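Local coordinates for protein 4-oxalocrotonate decarboxylase NahK (PDB 5D2K) that catalyses the metal-assisted decarboxylation of (3E)-2-oxohex-3-enedioate to 2-oxopent-4-enoate and carbon dioxide, a step in naphthalene breakdown, at residues Glu41-Phe44 / Ala45-Tyr48; Leu72-Trp75 / Ala76-Ala79; His230-Ala233 / Gly234-Ile237; Pro247-Pro250 / Gly251-Ile254. The protein carries 1 engineered substitution. All coordinates share one frame; numbering follows the deposited sequence. Where two conformers were deposited one is given.

How the contacts relate
Contacts 1 and 2 are capped helix starts, contacts 3 and 4 type II turns that lead into strands. Contact 2 alone reaches the bound 2-oxoadipic acid, through Leu72 and Lys77, and the Lys77 side chain lies about 6 Å from the magnesium ion. Contact 1 is set back from the pocket: the nearest atoms of contacts 1 and 2 are about 8 Å apart, and the Tyr48 side chain is about 10 Å from the ligand. In contact 3, the Ile237 side chain is about 10 Å from the magnesium ion. Contact 4 lies across the chain's centre from contacts 1 and 3, their centres 34 and 31 Å away, with the Val248 side chain about 13 Å from the metal.

Contact 1 (Glu41-Phe44 / Ala45-Tyr48); sequences EMTF and ADAY
Thr43 and Asp46 cap the first turn of helix 44-60, where the backbone bonds Ala47 N to Thr43 O (2.9 Å) and Tyr48 N to Phe44 O (2.8 Å) begin the helical ladder. Thr43 is the N-cap, and its side chain and that of Asp46 form a capping box. Asp46 N donates to Thr43 OG1 over 3.1 Å and almost straight, at 171°; in return Thr43 N donates to Asp46 OD2 over 2.9 Å, reaching the oxygen on its anti side and 23° out of the carboxylate plane. The Thr43 hydroxyl can sit over the end of the helix because OG1 lies between the backbone N and the carbonyl carbon (chi1 66°). Neither polar group depends on the box alone: Thr43 OG1 also bonds Asn7 O, while the Asp46 carboxylate takes Thr9 OG1 on OD2 and Leu10 N on OD1. The extended Met42 chain runs alongside the turn, its CG 3.6 Å from Asp46 CB and its CE 4.0 Å from Ala47 CB. One turn apart, the Phe44 and Tyr48 rings meet loosely, CD1 of Phe44 lying 4.5 Å from CE2 of Tyr48. The capped end thus ties the N-terminal segment to helix 44-60. Met42 just before that helix, with Phe44, Ala47 and Tyr48 on it, rests against helix 160-165, while the Tyr48 ring stacks on Tyr88 of strand 87-92.

Contact 2 (Leu72-Trp75 / Ala76-Ala79); sequences LTSW and AKMA. With OOG (2-oxoadipic acid), chain D.
In the conformer described, Ser74 OG caps helix 75-81 by accepting from Lys77 N over 3.1 Å at 159°, and the same hydroxyl is also hydrogen-bonded to Gly241 O. A chi1 of 71° folds OG in over the first turn of the helix. The next amides are satisfied by the backbone: Met78 N bonds Ser74 O and Ala79 N bonds Trp75 O. Lys77 leaves the turn towards the ligand. Its chain, bent at chi2 and chi3, passes along one end of 2-oxoadipic acid, with CE 3.4 Å from ligand O3, and delivers NZ to carboxylate oxygen O2 at the other end, 2.7 Å away. NZ also forms a salt bridge with Glu114, one of the magnesium ligands, and is thus shared between the bound acid and the metal site. At the near end, Leu72 N donates to O3 over 3.0 Å, an almost straight bond at 167°, and Leu72 CD2 lies 4.0 Å from ligand C4. Leu72 O, by contrast, is buried with no polar partner in the model; the methyl CE of the extended Met78 presses on it at 3.2 Å. On the outer side, Ala79 CB sits over one face of the Trp75 six-membered ring in a CH-pi contact, 4.1 Å from its centroid. The N-terminal turn of a capped helix therefore forms one wall of the magnesium-dependent active site, in the fumarylacetoacetate hydrolase-type fold of the hydratase/decarboxylase family.

Contact 3 (His230-Ala233 / Gly234-Ile237); sequences HIPA and GTFI
Thr235 folds back on Pro232 across a type II beta turn, and the close part of the contact is gathered round Pro232 O. The Thr235 hydroxyl donates to that carbonyl oxygen, OG1 to O 2.7 Å, approaching 33° off the carbonyl plane. The main-chain bond expected of the turn, Thr235 N to Pro232 O, is weak, 3.4 Å long and bent to 126°, which leaves the hydroxyl as the shorter link between the turn's two ends. The hydroxyl is put there by chi1 of -57°, which turns OG1 to the side of the backbone N and back over the turn. Thr121 OG1 supports the same corner, hydrogen-bonded to Thr235 N. Next to the polar pair lies an apolar one. Ile231 and Thr235 cross at about a right angle, with Ile231 CG2 3.7 Å from Thr235 CB, and the same methyl lies 4.0 Å from CD1 of Ile237, which also lies near Ile231 CD1. These isoleucines are buried. The solvent side is much looser: Pro232, Ala233 and Gly234 are exposed, and the Pro232 ring touches Thr235 mainly through CD, 3.6 Å from OG1. Gly234 takes the third turn position with positive phi, where a side chain would run into the preceding carbonyl. The turn joins helix 213-225 to strand 236-238: Ile231 packs on Leu220, Ala221 and Leu224 of that helix, and Ile237 on Leu220 and on Val119 and Thr121 of the neighbouring antiparallel strand 112-121.

Contact 4 (Pro247-Pro250 / Gly251-Ile254); sequences PVAP and GDNI
Asp252 points its carboxylate back over the turn at Ala249, so that OD2 comes to rest 2.8 Å from Ala249 N. The amide meets this oxygen from above the carboxylate plane, 43° out of it, and the bond is bent to 135°. Chi1 of -70° swings the carboxylate beside its own backbone N, facing the Ala249 amide. The main chain answers in the opposite direction, Asp252 N donating to Ala249 O over 3.0 Å. Two bonds of opposite sense thus join the same pair of residues. OD1 is turned to the other side, where a water bridges it to Pro250 O, giving 2.7 Å to Asp252 OD1 and 2.8 Å to the carbonyl. Asn197 ND2 is a further partner of OD1. The Asp252 N to Ala249 O bond closes a type II beta turn from Ala249 to Asp252, with Gly251 at its third position, and the chain reverses there from strand 246-247 into strand 253-258. Gly251 adopts a positive phi, at which a side chain would strike Pro250 O. Deeper in, Val248 and Ile254 approach at a slant, CG1 of the valine touching CG2 of the isoleucine at 4.1 Å. Both also lie against Ile113 of strand 112-121 and Phe268 of strand 263-268, which places this apolar pair between the two sheets, while Pro250 and Gly251 stay exposed at the tip.

Contact 1 (Glu41-Phe44 / Ala45-Tyr48)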
ATOM      1  N   GLU A  41      21.145   8.669 -10.695  1.00 20.47           N
ATOM      2  CA  GLU A  41      21.040   7.654 -11.742  1.00 19.95           C
ATOM      3  C   GLU A  41      20.298   6.402 -11.287  1.00 22.01           C
ATOM      4  O   GLU A  41      20.135   5.460 -12.056  1.00 20.00           O
ATOM      5  CB  GLU A  41      22.429   7.256 -12.241  1.00 24.42           C
ATOM      6  CG  GLU A  41      23.281   8.439 -12.701  1.00 28.20           C
ATOM      7  CD  GLU A  41      22.587   9.272 -13.754  1.00 39.20           C
ATOM      8  OE1 GLU A  41      22.109   8.687 -14.750  1.00 44.52           O
ATOM      9  OE2 GLU A  41      22.511  10.510 -13.584  1.00 44.85           O
ATOM     10  N   MET A  42      19.853   6.403 -10.037  1.00 18.39           N
ATOM     11  CA  MET A  42      19.125   5.272  -9.472  1.00 18.06           C
ATOM     12  C   MET A  42      17.957   4.848 -10.353  1.00 14.24           C
ATOM     13  O   MET A  42      17.189   5.689 -10.830  1.00 18.77           O
ATOM     14  CB  MET A  42      18.626   5.652  -8.079  1.00 19.28           C
ATOM     15  CG  MET A  42      18.237   4.509  -7.213  1.00 20.56           C
ATOM     16  SD  MET A  42      18.163   5.117  -5.515  1.00 25.95           S
ATOM     17  CE  MET A  42      17.148   3.830  -4.804  1.00 21.56           C
ATOM     18  N   THR A  43      17.837   3.539 -10.573  1.00 15.30           N
ATOM     19  CA  THR A  43      16.779   2.986 -11.416  1.00 16.91           C
ATOM     20  C   THR A  43      15.677   2.348 -10.584  1.00 17.46           C
ATOM     21  O   THR A  43      15.825   2.179  -9.376  1.00 15.23           O
ATOM     22  CB  THR A  43      17.314   1.917 -12.360  1.00 16.11           C
ATOM     23  OG1 THR A  43      17.757   0.785 -11.597  1.00 15.68           O
ATOM     24  CG2 THR A  43      18.479   2.469 -13.186  1.00 18.93           C
ATOM     25  N   PHE A  44      14.589   1.955 -11.238  1.00 15.38           N
ATOM     26  CA  PHE A  44      13.541   1.231 -10.527  1.00 15.62           C
ATOM     27  C   PHE A  44      14.062  -0.104  -9.990  1.00 14.97           C
ATOM     28  O   PHE A  44      13.690  -0.524  -8.886  1.00 13.02           O
ATOM     29  CB  PHE A  44      12.324   1.002 -11.427  1.00 17.26           C
ATOM     30  CG  PHE A  44      11.362   2.156 -11.450  1.00 20.03           C
ATOM     31  CD1 PHE A  44      10.552   2.422 -10.356  1.00 19.66           C
ATOM     32  CD2 PHE A  44      11.258   2.973 -12.567  1.00 22.44           C
ATOM     33  CE1 PHE A  44       9.665   3.482 -10.369  1.00 23.78           C
ATOM     34  CE2 PHE A  44      10.373   4.037 -12.586  1.00 23.41           C
ATOM     35  CZ  PHE A  44       9.572   4.292 -11.484  1.00 23.34           C
ATOM     36  N   ALA A  45      14.913  -0.789 -10.753  1.00 15.28           N
ATOM     37  CA  ALA A  45      15.484  -2.038 -10.271  1.00 14.65           C
ATOM     38  C   ALA A  45      16.343  -1.798  -9.020  1.00 12.29           C
ATOM     39  O   ALA A  45      16.270  -2.576  -8.067  1.00 14.06           O
ATOM     40  CB  ALA A  45      16.297  -2.727 -11.372  1.00 18.18           C
ATOM     41  N   ASP A  46      17.135  -0.721  -9.016  1.00 12.60           N
ATOM     42  CA  ASP A  46      17.864  -0.288  -7.810  1.00 13.77           C
ATOM     43  C   ASP A  46      16.915  -0.095  -6.624  1.00 12.19           C
ATOM     44  O   ASP A  46      17.163  -0.574  -5.518  1.00 11.08           O
ATOM     45  CB  ASP A  46      18.601   1.038  -8.040  1.00 12.05           C
ATOM     46  CG  ASP A  46      19.831   0.914  -8.923  1.00 16.39           C
ATOM     47  OD1 ASP A  46      20.561  -0.097  -8.853  1.00 16.83           O
ATOM     48  OD2 ASP A  46      20.071   1.882  -9.673  1.00 16.14           O
ATOM     49  N   ALA A  47      15.835   0.637  -6.868  1.00 12.40           N
ATOM     50  CA  ALA A  47      14.897   0.993  -5.814  1.00 11.26           C
ATOM     51  C   ALA A  47      14.191  -0.243  -5.265  1.00 11.29           C
ATOM     52  O   ALA A  47      13.994  -0.361  -4.052  1.00 11.39           O
ATOM     53  CB  ALA A  47      13.885   2.005  -6.334  1.00 10.81           C
ATOM     54  N   TYR A  48      13.818  -1.174  -6.140  1.00 11.41           N
ATOM     55  CA  TYR A  48      13.180  -2.384  -5.639  1.00 10.90           C
ATOM     56  C   TYR A  48      14.198  -3.266  -4.899  1.00 12.49           C
ATOM     57  O   TYR A  48      13.831  -3.941  -3.938  1.00 10.35           O
ATOM     58  CB  TYR A  48      12.484  -3.159  -6.767  1.00  9.97           C
ATOM     59  CG  TYR A  48      11.073  -2.650  -7.048  1.00 11.53           C
ATOM     60  CD1 TYR A  48      10.041  -2.832  -6.118  1.00  9.27           C
ATOM     61  CD2 TYR A  48      10.775  -1.968  -8.224  1.00 11.02           C
ATOM     62  CE1 TYR A  48       8.749  -2.361  -6.367  1.00 10.06           C
ATOM     63  CE2 TYR A  48       9.486  -1.497  -8.482  1.00 13.07           C
ATOM     64  CZ  TYR A  48       8.481  -1.698  -7.548  1.00 12.25           C
ATOM     65  OH  TYR A  48       7.204  -1.224  -7.785  1.00 12.39           O
TER

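Contact 2 (Leu72-Trp75 / Ala76-Ala79)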
ATOM      1  N   LEU A  72      -0.565   3.898  -6.392  1.00 17.61           N
ATOM      2  CA  LEU A  72      -0.687   4.737  -7.577  1.00 19.21           C
ATOM      3  C   LEU A  72      -1.398   3.973  -8.688  1.00 16.63           C
ATOM      4  O   LEU A  72      -0.898   3.836  -9.804  1.00 16.16           O
ATOM      5  CB  LEU A  72       0.684   5.226  -8.033  1.00 19.65           C
ATOM      6  CG  LEU A  72       1.484   5.835  -6.870  1.00 24.29           C
ATOM      7  CD1 LEU A  72       2.818   6.356  -7.346  1.00 23.64           C
ATOM      8  CD2 LEU A  72       0.685   6.932  -6.144  1.00 23.99           C
ATOM      9  N   THR A  73      -2.583   3.484  -8.360  1.00 15.33           N
ATOM     10  CA  THR A  73      -3.372   2.685  -9.285  1.00 12.10           C
ATOM     11  C   THR A  73      -4.632   3.424  -9.718  1.00 14.98           C
ATOM     12  O   THR A  73      -5.335   2.990 -10.618  1.00 16.74           O
ATOM     13  CB  THR A  73      -3.783   1.329  -8.661  1.00 16.47           C
ATOM     14  OG1 THR A  73      -4.504   1.550  -7.440  1.00 24.05           O
ATOM     15  CG2 THR A  73      -2.556   0.483  -8.370  1.00 18.75           C
ATOM     16  N   SER A  74      -4.926   4.531  -9.053  1.00 21.12           N
ATOM     17  CA  SER A  74      -6.131   5.302  -9.355  0.65 20.39           C
ATOM     18  C   SER A  74      -5.764   6.677  -9.886  1.00 21.05           C
ATOM     19  O   SER A  74      -4.706   7.214  -9.558  1.00 23.41           O
ATOM     20  CB  SER A  74      -7.029   5.437  -8.117  0.65 21.11           C
ATOM     21  OG  SER A  74      -6.463   6.308  -7.147  0.65 12.76           O
ATOM     22  N   TRP A  75      -6.641   7.241 -10.707  1.00 19.64           N
ATOM     23  CA  TRP A  75      -6.407   8.570 -11.247  1.00 21.37           C
ATOM     24  C   TRP A  75      -6.202   9.559 -10.103  1.00 24.66           C
ATOM     25  O   TRP A  75      -5.294  10.394 -10.142  1.00 22.50           O
ATOM     26  CB  TRP A  75      -7.577   9.004 -12.135  1.00 22.74           C
ATOM     27  CG  TRP A  75      -7.355  10.317 -12.814  1.00 28.51           C
ATOM     28  CD1 TRP A  75      -6.815  10.522 -14.052  1.00 36.36           C
ATOM     29  CD2 TRP A  75      -7.664  11.613 -12.289  1.00 31.59           C
ATOM     30  NE1 TRP A  75      -6.769  11.868 -14.331  1.00 41.13           N
ATOM     31  CE2 TRP A  75      -7.283  12.560 -13.264  1.00 32.98           C
ATOM     32  CE3 TRP A  75      -8.224  12.068 -11.090  1.00 26.43           C
ATOM     33  CZ2 TRP A  75      -7.444  13.930 -13.076  1.00 32.98           C
ATOM     34  CZ3 TRP A  75      -8.377  13.427 -10.903  1.00 28.92           C
ATOM     35  CH2 TRP A  75      -7.992  14.342 -11.892  1.00 36.16           C
ATOM     36  N   ALA A  76      -7.042   9.438  -9.078  1.00 20.01           N
ATOM     37  CA  ALA A  76      -7.015  10.355  -7.945  1.00 22.70           C
ATOM     38  C   ALA A  76      -5.660  10.331  -7.244  1.00 21.43           C
ATOM     39  O   ALA A  76      -5.096  11.380  -6.941  1.00 23.00           O
ATOM     40  CB  ALA A  76      -8.138  10.019  -6.961  1.00 20.59           C
ATOM     41  N   LYS A  77      -5.134   9.135  -6.998  1.00 19.27           N
ATOM     42  CA  LYS A  77      -3.842   9.008  -6.327  1.00 17.98           C
ATOM     43  C   LYS A  77      -2.680   9.408  -7.230  1.00 22.86           C
ATOM     44  O   LYS A  77      -1.713  10.019  -6.773  1.00 25.45           O
ATOM     45  CB  LYS A  77      -3.643   7.579  -5.815  1.00 20.90           C
ATOM     46  CG  LYS A  77      -4.331   7.330  -4.478  1.00 19.52           C
ATOM     47  CD  LYS A  77      -3.701   8.184  -3.395  1.00 24.46           C
ATOM     48  CE  LYS A  77      -2.186   7.997  -3.390  1.00 28.52           C
ATOM     49  NZ  LYS A  77      -1.603   8.355  -2.083  1.00 30.29           N
ATOM     50  N   MET A  78      -2.774   9.066  -8.511  1.00 24.46           N
ATOM     51  CA  MET A  78      -1.783   9.511  -9.489  1.00 24.57           C
ATOM     52  C   MET A  78      -1.710  11.031  -9.539  1.00 27.47           C
ATOM     53  O   MET A  78      -0.619  11.610  -9.531  1.00 31.62           O
ATOM     54  CB  MET A  78      -2.108   8.963 -10.878  1.00 21.44           C
ATOM     55  CG  MET A  78      -1.820   7.482 -11.029  1.00 26.94           C
ATOM     56  SD  MET A  78      -2.240   6.882 -12.677  1.00 25.85           S
ATOM     57  CE  MET A  78      -1.952   5.125 -12.497  1.00 26.67           C
ATOM     58  N   ALA A  79      -2.877  11.671  -9.585  1.00 20.41           N
ATOM     59  CA  ALA A  79      -2.960  13.128  -9.653  1.00 25.24           C
ATOM     60  C   ALA A  79      -2.398  13.781  -8.394  1.00 36.13           C
ATOM     61  O   ALA A  79      -1.625  14.741  -8.468  1.00 30.42           O
ATOM     62  CB  ALA A  79      -4.403  13.567  -9.876  1.00 22.99           C
TER
HETATM   63  C2  OOG D 302       2.561   6.151  -2.191  1.00 22.99           C
HETATM   64  C3  OOG D 302       1.558   5.119  -1.705  1.00 26.41           C
HETATM   65  C4  OOG D 302       0.508   4.849  -2.763  1.00 22.44           C
HETATM   66  C6  OOG D 302      -1.951   4.001  -2.944  1.00 17.49           C
HETATM   67  O4  OOG D 302      -2.887   3.306  -2.484  1.00 16.59           O
HETATM   68  O3  OOG D 302      -2.113   4.694  -3.980  1.00 20.41           O
HETATM   69  C5  OOG D 302      -0.626   4.008  -2.222  1.00 16.99           C
HETATM   70  C1  OOG D 302       2.176   7.528  -1.686  1.00 30.42           C
HETATM   71  O1  OOG D 302       2.936   8.163  -0.897  1.00 26.12           O
HETATM   72  O2  OOG D 302       1.091   8.041  -2.067  1.00 31.38           O
HETATM   73  O5  OOG D 302      -0.522   3.328  -1.224  1.00 13.72           O

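Contact 3 (His230-Ala233 / Gly234-Ile237)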
ATOM      1  N   HIS A 230       6.444 -14.188  -7.270  1.00 12.45           N
ATOM      2  CA  HIS A 230       5.020 -14.340  -7.572  1.00 10.96           C
ATOM      3  C   HIS A 230       4.172 -14.099  -6.325  1.00 10.90           C
ATOM      4  O   HIS A 230       4.698 -13.757  -5.261  1.00 11.77           O
ATOM      5  CB  HIS A 230       4.727 -15.728  -8.158  1.00 14.14           C
ATOM      6  CG  HIS A 230       4.850 -16.843  -7.168  1.00 15.67           C
ATOM      7  ND1 HIS A 230       6.067 -17.399  -6.825  1.00 17.35           N
ATOM      8  CD2 HIS A 230       3.915 -17.507  -6.448  1.00 14.89           C
ATOM      9  CE1 HIS A 230       5.869 -18.360  -5.940  1.00 22.95           C
ATOM     10  NE2 HIS A 230       4.574 -18.446  -5.691  1.00 18.68           N
ATOM     11  N   ILE A 231       2.858 -14.252  -6.463  1.00 11.00           N
ATOM     12  CA  ILE A 231       1.966 -14.117  -5.322  1.00 10.92           C
ATOM     13  C   ILE A 231       1.587 -15.486  -4.789  1.00 11.34           C
ATOM     14  O   ILE A 231       0.817 -16.200  -5.422  1.00 10.83           O
ATOM     15  CB  ILE A 231       0.672 -13.365  -5.696  1.00  9.39           C
ATOM     16  CG1 ILE A 231       0.979 -12.092  -6.491  1.00 11.59           C
ATOM     17  CG2 ILE A 231      -0.136 -13.040  -4.440  1.00 10.22           C
ATOM     18  CD1 ILE A 231      -0.291 -11.402  -7.016  1.00 10.37           C
ATOM     19  N   PRO A 232       2.129 -15.877  -3.629  1.00 10.94           N
ATOM     20  CA  PRO A 232       1.737 -17.184  -3.083  1.00 10.61           C
ATOM     21  C   PRO A 232       0.259 -17.246  -2.686  1.00 12.15           C
ATOM     22  O   PRO A 232      -0.365 -16.219  -2.401  1.00 12.39           O
ATOM     23  CB  PRO A 232       2.642 -17.330  -1.846  1.00 15.86           C
ATOM     24  CG  PRO A 232       3.786 -16.384  -2.091  1.00 16.11           C
ATOM     25  CD  PRO A 232       3.174 -15.224  -2.819  1.00 11.55           C
ATOM     26  N   ALA A 233      -0.309 -18.446  -2.690  1.00 12.66           N
ATOM     27  CA  ALA A 233      -1.640 -18.636  -2.123  1.00 10.52           C
ATOM     28  C   ALA A 233      -1.661 -18.122  -0.696  1.00 12.26           C
ATOM     29  O   ALA A 233      -0.689 -18.293   0.049  1.00 13.02           O
ATOM     30  CB  ALA A 233      -2.033 -20.104  -2.159  1.00 13.05           C
ATOM     31  N   GLY A 234      -2.767 -17.488  -0.323  1.00 11.12           N
ATOM     32  CA  GLY A 234      -2.958 -17.023   1.038  1.00 14.35           C
ATOM     33  C   GLY A 234      -2.438 -15.625   1.297  1.00 15.71           C
ATOM     34  O   GLY A 234      -2.307 -15.218   2.449  1.00 17.23           O
ATOM     35  N   THR A 235      -2.143 -14.884   0.234  1.00 13.17           N
ATOM     36  CA  THR A 235      -1.606 -13.539   0.375  1.00 11.61           C
ATOM     37  C   THR A 235      -2.705 -12.482   0.474  1.00 10.45           C
ATOM     38  O   THR A 235      -3.658 -12.479  -0.304  1.00 10.83           O
ATOM     39  CB  THR A 235      -0.668 -13.190  -0.803  1.00 12.35           C
ATOM     40  OG1 THR A 235       0.379 -14.175  -0.878  1.00 13.22           O
ATOM     41  CG2 THR A 235      -0.039 -11.797  -0.633  1.00 12.51           C
ATOM     42  N   PHE A 236      -2.538 -11.585   1.441  1.00 10.50           N
ATOM     43  CA  PHE A 236      -3.387 -10.402   1.607  1.00  8.62           C
ATOM     44  C   PHE A 236      -2.838  -9.297   0.713  1.00  8.37           C
ATOM     45  O   PHE A 236      -1.656  -8.978   0.782  1.00 10.91           O
ATOM     46  CB  PHE A 236      -3.402  -9.997   3.087  1.00 10.05           C
ATOM     47  CG  PHE A 236      -4.104  -8.696   3.401  1.00 10.24           C
ATOM     48  CD1 PHE A 236      -5.470  -8.661   3.615  1.00 11.38           C
ATOM     49  CD2 PHE A 236      -3.378  -7.538   3.596  1.00 14.03           C
ATOM     50  CE1 PHE A 236      -6.102  -7.470   3.967  1.00 13.54           C
ATOM     51  CE2 PHE A 236      -4.007  -6.347   3.945  1.00 13.67           C
ATOM     52  CZ  PHE A 236      -5.370  -6.319   4.122  1.00 13.18           C
ATOM     53  N   ILE A 237      -3.698  -8.738  -0.145  1.00  7.75           N
ATOM     54  CA  ILE A 237      -3.298  -7.689  -1.091  1.00  8.77           C
ATOM     55  C   ILE A 237      -4.184  -6.457  -0.985  1.00  9.58           C
ATOM     56  O   ILE A 237      -5.393  -6.540  -1.204  1.00 10.10           O
ATOM     57  CB  ILE A 237      -3.360  -8.181  -2.561  1.00  8.49           C
ATOM     58  CG1 ILE A 237      -2.600  -9.493  -2.741  1.00  8.68           C
ATOM     59  CG2 ILE A 237      -2.850  -7.097  -3.523  1.00 12.32           C
ATOM     60  CD1 ILE A 237      -2.833 -10.107  -4.116  1.00 11.07           C
TER

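Contact 4 (Pro247-Pro250 / Gly251-Ile254)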
ATOM      1  N   PRO A 247      -5.084  13.876   5.236  1.00 11.93           N
ATOM      2  CA  PRO A 247      -4.227  13.939   6.427  1.00 11.62           C
ATOM      3  C   PRO A 247      -4.991  13.631   7.731  1.00 12.46           C
ATOM      4  O   PRO A 247      -6.193  13.912   7.856  1.00 13.05           O
ATOM      5  CB  PRO A 247      -3.706  15.383   6.414  1.00 15.13           C
ATOM      6  CG  PRO A 247      -4.675  16.141   5.584  1.00 22.52           C
ATOM      7  CD  PRO A 247      -5.237  15.185   4.574  1.00 14.95           C
ATOM      8  N   VAL A 248      -4.299  12.994   8.672  1.00 12.70           N
ATOM      9  CA  VAL A 248      -4.867  12.716   9.988  1.00  9.43           C
ATOM     10  C   VAL A 248      -3.894  13.183  11.064  1.00 13.32           C
ATOM     11  O   VAL A 248      -2.681  13.273  10.831  1.00 15.41           O
ATOM     12  CB  VAL A 248      -5.196  11.218  10.190  1.00 12.06           C
ATOM     13  CG1 VAL A 248      -6.431  10.834   9.369  1.00 14.98           C
ATOM     14  CG2 VAL A 248      -3.985  10.350   9.843  1.00 13.37           C
ATOM     15  N   ALA A 249      -4.439  13.480  12.239  1.00 14.28           N
ATOM     16  CA  ALA A 249      -3.670  14.061  13.332  1.00 14.24           C
ATOM     17  C   ALA A 249      -4.293  13.665  14.668  1.00 12.07           C
ATOM     18  O   ALA A 249      -5.443  13.211  14.707  1.00 14.32           O
ATOM     19  CB  ALA A 249      -3.618  15.589  13.179  1.00 15.81           C
ATOM     20  N   PRO A 250      -3.539  13.823  15.774  1.00 15.10           N
ATOM     21  CA  PRO A 250      -4.105  13.460  17.079  1.00 16.23           C
ATOM     22  C   PRO A 250      -5.470  14.084  17.330  1.00 14.38           C
ATOM     23  O   PRO A 250      -5.667  15.273  17.052  1.00 18.88           O
ATOM     24  CB  PRO A 250      -3.064  13.999  18.067  1.00 16.12           C
ATOM     25  CG  PRO A 250      -1.778  13.895  17.317  1.00 18.61           C
ATOM     26  CD  PRO A 250      -2.135  14.257  15.893  1.00 16.72           C
ATOM     27  N   GLY A 251      -6.405  13.282  17.820  1.00 15.93           N
ATOM     28  CA  GLY A 251      -7.757  13.746  18.075  1.00 16.60           C
ATOM     29  C   GLY A 251      -8.759  13.409  16.983  1.00 16.75           C
ATOM     30  O   GLY A 251      -9.971  13.443  17.212  1.00 17.79           O
ATOM     31  N   ASP A 252      -8.266  13.093  15.787  1.00 13.63           N
ATOM     32  CA  ASP A 252      -9.166  12.762  14.677  1.00 13.22           C
ATOM     33  C   ASP A 252      -9.817  11.386  14.826  1.00 14.28           C
ATOM     34  O   ASP A 252      -9.220  10.451  15.365  1.00 15.24           O
ATOM     35  CB  ASP A 252      -8.424  12.796  13.330  1.00 14.03           C
ATOM     36  CG  ASP A 252      -8.029  14.192  12.899  1.00 15.31           C
ATOM     37  OD1 ASP A 252      -8.627  15.179  13.393  1.00 16.82           O
ATOM     38  OD2 ASP A 252      -7.116  14.307  12.052  1.00 16.29           O
ATOM     39  N   ASN A 253     -11.039  11.261  14.329  1.00 12.67           N
ATOM     40  CA  ASN A 253     -11.655   9.956  14.154  1.00 12.83           C
ATOM     41  C   ASN A 253     -12.071   9.822  12.703  1.00 17.48           C
ATOM     42  O   ASN A 253     -12.422  10.801  12.049  1.00 19.62           O
ATOM     43  CB  ASN A 253     -12.847   9.755  15.084  1.00 18.01           C
ATOM     44  CG  ASN A 253     -13.977  10.695  14.783  1.00 28.56           C
ATOM     45  OD1 ASN A 253     -14.853  10.391  13.966  1.00 35.73           O
ATOM     46  ND2 ASN A 253     -13.978  11.848  15.444  1.00 28.91           N
ATOM     47  N   ILE A 254     -11.987   8.610  12.183  1.00 13.43           N
ATOM     48  CA  ILE A 254     -12.411   8.377  10.814  1.00 14.15           C
ATOM     49  C   ILE A 254     -13.343   7.183  10.741  1.00 14.58           C
ATOM     50  O   ILE A 254     -13.280   6.261  11.565  1.00 15.93           O
ATOM     51  CB  ILE A 254     -11.187   8.190   9.865  1.00 14.12           C
ATOM     52  CG1 ILE A 254     -10.380   6.930  10.209  1.00 17.04           C
ATOM     53  CG2 ILE A 254     -10.290   9.430   9.889  1.00 14.79           C
ATOM     54  CD1 ILE A 254     -10.674   5.748   9.310  1.00 18.24           C
TER
HETATM   55  O   HOH W   1      -7.626  16.614  15.499  1.00 31.32           O